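Local coordinates for protein transcriptional regulator (Pseudomonas aeruginosa, PDB 3E7Q) that probably acts as a TetR-family transcriptional repressor, binding regulatory DNA through a helix-turn-helix motif in an all-helical two-chain assembly, at residues A17-A22 with D59-E64; A22-L27 with L114-A119. All coordinates share one frame; numbering follows the deposited sequence.

Contact 1 of 2, residues A17-A22 with D59-E64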
loop_
_atom_site.group_PDB
_atom_site.type_symbol
_atom_site.label_atom_id
_atom_site.label_comp_id
_atom_site.label_asym_id
_atom_site.label_seq_id
_atom_site.Cartn_x
_atom_site.Cartn_y
_atom_site.Cartn_z
ATOM N N ALA B 17 22.446 -3.322 14.794
ATOM C CA ALA B 17 22.138 -2.124 14.032
ATOM C C ALA B 17 22.694 -2.176 12.604
ATOM O O ALA B 17 22.029 -1.807 11.644
ATOM C CB ALA B 17 22.711 -0.899 14.758
ATOM N N LEU B 18 23.948 -2.610 12.501
ATOM C CA LEU B 18 24.695 -2.646 11.255
ATOM C C LEU B 18 24.047 -3.659 10.333
ATOM O O LEU B 18 23.745 -3.344 9.191
ATOM C CB LEU B 18 26.149 -3.013 11.558
ATOM C CG LEU B 18 27.148 -3.119 10.410
ATOM C CD1 LEU B 18 27.201 -1.832 9.585
ATOM C CD2 LEU B 18 28.543 -3.465 10.996
ATOM N N LEU B 19 23.766 -4.843 10.870
ATOM C CA LEU B 19 23.060 -5.885 10.137
ATOM C C LEU B 19 21.637 -5.478 9.670
ATOM O O LEU B 19 21.240 -5.861 8.558
ATOM C CB LEU B 19 23.010 -7.207 10.938
ATOM C CG LEU B 19 24.018 -8.336 10.572
ATOM C CD1 LEU B 19 24.424 -8.482 9.065
ATOM C CD2 LEU B 19 25.285 -8.201 11.386
ATOM N N ILE B 20 20.890 -4.736 10.515
ATOM C CA ILE B 20 19.533 -4.284 10.202
ATOM C C ILE B 20 19.622 -3.389 8.970
ATOM O O ILE B 20 18.890 -3.608 8.001
ATOM C CB ILE B 20 18.817 -3.544 11.446
ATOM C CG1 ILE B 20 18.164 -4.573 12.388
ATOM C CG2 ILE B 20 17.764 -2.524 10.976
ATOM C CD1 ILE B 20 18.084 -4.159 13.836
ATOM N N GLU B 21 20.552 -2.424 8.999
ATOM C CA GLU B 21 20.810 -1.525 7.846
ATOM C C GLU B 21 21.321 -2.281 6.563
ATOM O O GLU B 21 20.950 -1.916 5.446
ATOM C CB GLU B 21 21.780 -0.376 8.258
ATOM C CG GLU B 21 22.063 0.704 7.157
ATOM C CD GLU B 21 23.113 1.808 7.548
ATOM O OE1 GLU B 21 24.347 1.537 7.521
ATOM O OE2 GLU B 21 22.692 2.975 7.835
ATOM N N ALA B 22 22.158 -3.315 6.718
ATOM C CA ALA B 22 22.554 -4.155 5.555
ATOM C C ALA B 22 21.355 -4.942 4.945
ATOM O O ALA B 22 21.221 -5.067 3.696
ATOM C CB ALA B 22 23.697 -5.105 5.925
ATOM N N ASP B 59 14.974 -15.213 6.889
ATOM C CA ASP B 59 13.686 -14.845 7.486
ATOM C C ASP B 59 13.868 -14.063 8.797
ATOM O O ASP B 59 13.245 -13.054 8.992
ATOM C CB ASP B 59 12.786 -16.072 7.689
ATOM C CG ASP B 59 12.403 -16.736 6.399
ATOM O OD1 ASP B 59 12.654 -16.157 5.279
ATOM O OD2 ASP B 59 11.840 -17.875 6.497
ATOM N N ALA B 60 14.739 -14.561 9.667
ATOM C CA ALA B 60 15.011 -13.967 10.952
ATOM C C ALA B 60 15.683 -12.583 10.870
ATOM O O ALA B 60 15.427 -11.721 11.691
ATOM C CB ALA B 60 15.871 -14.882 11.725
ATOM N N LEU B 61 16.549 -12.376 9.884
ATOM C CA LEU B 61 17.169 -11.067 9.667
ATOM C C LEU B 61 16.142 -10.072 9.173
ATOM O O LEU B 61 16.155 -8.925 9.568
ATOM C CB LEU B 61 18.359 -11.157 8.679
ATOM C CG LEU B 61 19.618 -11.773 9.270
ATOM C CD1 LEU B 61 20.607 -12.274 8.166
ATOM C CD2 LEU B 61 20.298 -10.783 10.235
ATOM N N VAL B 62 15.241 -10.513 8.322
ATOM C CA VAL B 62 14.218 -9.608 7.748
ATOM C C VAL B 62 13.174 -9.227 8.827
ATOM O O VAL B 62 12.880 -8.031 8.985
ATOM C CB VAL B 62 13.574 -10.204 6.481
ATOM C CG1 VAL B 62 12.356 -9.435 6.069
ATOM C CG2 VAL B 62 14.599 -10.283 5.297
ATOM N N ALA B 63 12.691 -10.218 9.595
ATOM C CA ALA B 63 11.857 -9.961 10.774
ATOM C C ALA B 63 12.522 -8.993 11.753
ATOM O O ALA B 63 11.873 -8.065 12.246
ATOM C CB ALA B 63 11.488 -11.269 11.494
ATOM N N GLU B 64 13.808 -9.156 12.019
ATOM C CA GLU B 64 14.495 -8.169 12.875
ATOM C C GLU B 64 14.507 -6.745 12.296
ATOM O O GLU B 64 14.276 -5.761 13.026
ATOM C CB GLU B 64 15.935 -8.553 13.167
ATOM C CG GLU B 64 16.216 -9.312 14.474
ATOM C CD GLU B 64 15.717 -8.612 15.759
ATOM O OE1 GLU B 64 16.490 -7.839 16.413
ATOM O OE2 GLU B 64 14.561 -8.906 16.140
#
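The carbonyl oxygen of L19, whose side chain faces L61 across the contact, accepts a hydrogen bond from the hydroxyl of T23, one turn further along the same helix. This polar tie stays within helix 12-34; no hydrogen bond passes from 17-22 to 59-64. Between the segments, the branch carbon CG of L19 lies 4.5 Å from methyl CD2 of L61. I40 of helix 37-44 packs on both leucines, and Y55 also reaches L61, so the pair belongs to a small hydrophobic core shared by several helices.

One position on, I20 brings its longer branch against backbone: with CG1 anti to its carbonyl carbon (chi1 -85°), the CG1 methylene comes 4.1 Å from the carbonyl oxygen of E64. CB of E64 stands 4.6 Å from the same CG1. E64 also packs on K16 of helix 12-34.

Helix 12-34 belongs to the TetR-type DNA-binding domain, the long helix 58-82 leads out of it, and the predicted helix-turn-helix motif lies between them in sequence. Only 143 Å² is buried between the two segments, by aliphatic carbons and one backbone carbonyl at modest range, so cohesion here rests on dispersion and solvent exclusion instead of directional bonds.

Contact 2 of 2, residues A22-L27 with L114-A119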
loop_
_atom_site.group_PDB
_atom_site.type_symbol
_atom_site.label_atom_id
_atom_site.label_comp_id
_atom_site.label_asym_id
_atom_site.label_seq_id
_atom_site.Cartn_x
_atom_site.Cartn_y
_atom_site.Cartn_z
ATOM N N ALA B 22 22.158 -3.315 6.718
ATOM C CA ALA B 22 22.554 -4.155 5.555
ATOM C C ALA B 22 21.355 -4.942 4.945
ATOM O O ALA B 22 21.221 -5.067 3.696
ATOM C CB ALA B 22 23.697 -5.105 5.925
ATOM N N THR B 23 20.496 -5.462 5.830
ATOM C CA THR B 23 19.267 -6.155 5.449
ATOM C C THR B 23 18.355 -5.208 4.670
ATOM O O THR B 23 17.840 -5.590 3.590
ATOM C CB THR B 23 18.558 -6.734 6.707
ATOM O OG1 THR B 23 19.488 -7.558 7.406
ATOM C CG2 THR B 23 17.325 -7.551 6.383
ATOM N N LEU B 24 18.158 -3.969 5.188
ATOM C CA LEU B 24 17.305 -3.019 4.466
ATOM C C LEU B 24 17.838 -2.647 3.057
ATOM O O LEU B 24 17.043 -2.425 2.132
ATOM C CB LEU B 24 17.048 -1.761 5.289
ATOM C CG LEU B 24 16.309 -1.962 6.630
ATOM C CD1 LEU B 24 16.542 -0.727 7.473
ATOM C CD2 LEU B 24 14.816 -2.309 6.391
ATOM N N ALA B 25 19.159 -2.592 2.914
ATOM C CA ALA B 25 19.847 -2.214 1.660
ATOM C C ALA B 25 19.773 -3.335 0.693
ATOM O O ALA B 25 19.507 -3.136 -0.489
ATOM C CB ALA B 25 21.380 -1.809 1.909
ATOM N N CYS B 26 20.000 -4.535 1.198
ATOM C CA CYS B 26 19.767 -5.721 0.390
ATOM C C CYS B 26 18.322 -5.896 -0.109
ATOM O O CYS B 26 18.125 -6.312 -1.271
ATOM C CB CYS B 26 20.201 -6.949 1.146
ATOM S SG CYS B 26 19.894 -8.412 0.223
ATOM N N LEU B 27 17.326 -5.604 0.745
ATOM C CA LEU B 27 15.941 -5.687 0.343
ATOM C C LEU B 27 15.591 -4.677 -0.755
ATOM O O LEU B 27 14.821 -4.989 -1.678
ATOM C CB LEU B 27 15.012 -5.441 1.534
ATOM C CG LEU B 27 14.930 -6.488 2.637
ATOM C CD1 LEU B 27 14.164 -5.887 3.787
ATOM C CD2 LEU B 27 14.328 -7.844 2.177
ATOM N N LEU B 114 7.639 -2.397 1.031
ATOM C CA LEU B 114 7.122 -3.200 -0.037
ATOM C C LEU B 114 7.653 -4.661 0.026
ATOM O O LEU B 114 6.928 -5.620 -0.168
ATOM C CB LEU B 114 7.405 -2.529 -1.364
ATOM C CG LEU B 114 6.638 -1.256 -1.743
ATOM C CD1 LEU B 114 7.217 -0.809 -3.071
ATOM C CD2 LEU B 114 5.187 -1.488 -1.890
ATOM N N ALA B 115 8.915 -4.789 0.394
ATOM C CA ALA B 115 9.567 -6.068 0.554
ATOM C C ALA B 115 9.014 -6.816 1.790
ATOM O O ALA B 115 8.795 -8.032 1.713
ATOM C CB ALA B 115 11.120 -5.883 0.632
ATOM N N PHE B 116 8.788 -6.109 2.906
ATOM C CA PHE B 116 8.169 -6.729 4.115
ATOM C C PHE B 116 6.755 -7.271 3.864
ATOM O O PHE B 116 6.376 -8.374 4.268
ATOM C CB PHE B 116 8.065 -5.708 5.254
ATOM C CG PHE B 116 9.399 -5.148 5.763
ATOM C CD1 PHE B 116 10.517 -5.936 5.906
ATOM C CD2 PHE B 116 9.463 -3.829 6.179
ATOM C CE1 PHE B 116 11.698 -5.429 6.408
ATOM C CE2 PHE B 116 10.628 -3.302 6.672
ATOM C CZ PHE B 116 11.774 -4.133 6.781
ATOM N N TRP B 117 5.953 -6.454 3.220
ATOM C CA TRP B 117 4.610 -6.808 2.887
ATOM C C TRP B 117 4.506 -7.991 1.945
ATOM O O TRP B 117 3.528 -8.707 1.972
ATOM C CB TRP B 117 3.970 -5.605 2.262
ATOM C CG TRP B 117 3.704 -4.529 3.197
ATOM C CD1 TRP B 117 3.576 -4.635 4.548
ATOM C CD2 TRP B 117 3.475 -3.158 2.879
ATOM N NE1 TRP B 117 3.269 -3.430 5.070
ATOM C CE2 TRP B 117 3.157 -2.511 4.078
ATOM C CE3 TRP B 117 3.457 -2.428 1.691
ATOM C CZ2 TRP B 117 2.891 -1.138 4.143
ATOM C CZ3 TRP B 117 3.201 -1.099 1.738
ATOM C CH2 TRP B 117 2.898 -0.455 2.958
ATOM N N GLY B 118 5.499 -8.190 1.075
ATOM C CA GLY B 118 5.503 -9.363 0.207
ATOM C C GLY B 118 5.873 -10.620 0.972
ATOM O O GLY B 118 5.405 -11.696 0.644
ATOM N N ALA B 119 6.731 -10.485 1.972
ATOM C CA ALA B 119 7.105 -11.583 2.833
ATOM C C ALA B 119 5.979 -11.970 3.830
ATOM O O ALA B 119 6.061 -13.031 4.419
ATOM C CB ALA B 119 8.360 -11.236 3.563
#
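L27 and F116 each set CG anti to the carbonyl carbon (chi1 -70° and -62°), which sends the leucine branches and the phenyl ring into the space between their helices. L24 uses the same first rotamer, one turn earlier on the helix of L27, and the two leucines thus reach the ring at neighbouring carbons. Methyl CD1 of L27 lies 3.6 Å from CE1 of F116, the two side chains crossing at about a right angle. At the ring tip, CZ of F116 is met by CD2 of L24 at 3.6 Å, on a slanting approach.

One residue before F116, the small side chain of A115 lets the backbones come near: its CB sits 4.0 Å from CB and 4.1 Å from CD2 of L27. The CA atoms of L27 and A115 are 6.4 Å apart, although the axes of the short segments, inclined at 85°, stay 11.0 Å apart at their closest.

Y66 of helix 58-82 stacks on the F116 ring, and V69 of that helix packs on L24. Helix 110-120 also packs against the second subunit, through L114 and W117. The contact joins the DNA-binding domain to the C-terminal domain, where TetR relatives commonly relay ligand binding to the DNA-binding helices. Being apolar and largely buried, it could let the two helices shift against each other without breaking any hydrogen bond between them.

How the contacts relate
Contacts 1 and 2 lie on successive turns of helix 12-34, sharing A22, with centres about 9 Å apart and on the same side of the chain's centre. Their segments alternate along the sequence: 17-22, 22-27, 59-64, then 114-119. One helix of the DNA-binding domain therefore meets the long helix 58-82 through contact 1 and helix 110-120 of the C-terminal domain through contact 2. V62, on the 59-64 segment of contact 1, touches contact 2 directly, its CG2 lying 4.0 Å from CD2 of L27 and its carbonyl oxygen 3.8 Å from CE1 of F116. The three helices thus form a continuous junction, consistent with coupling between the two domains.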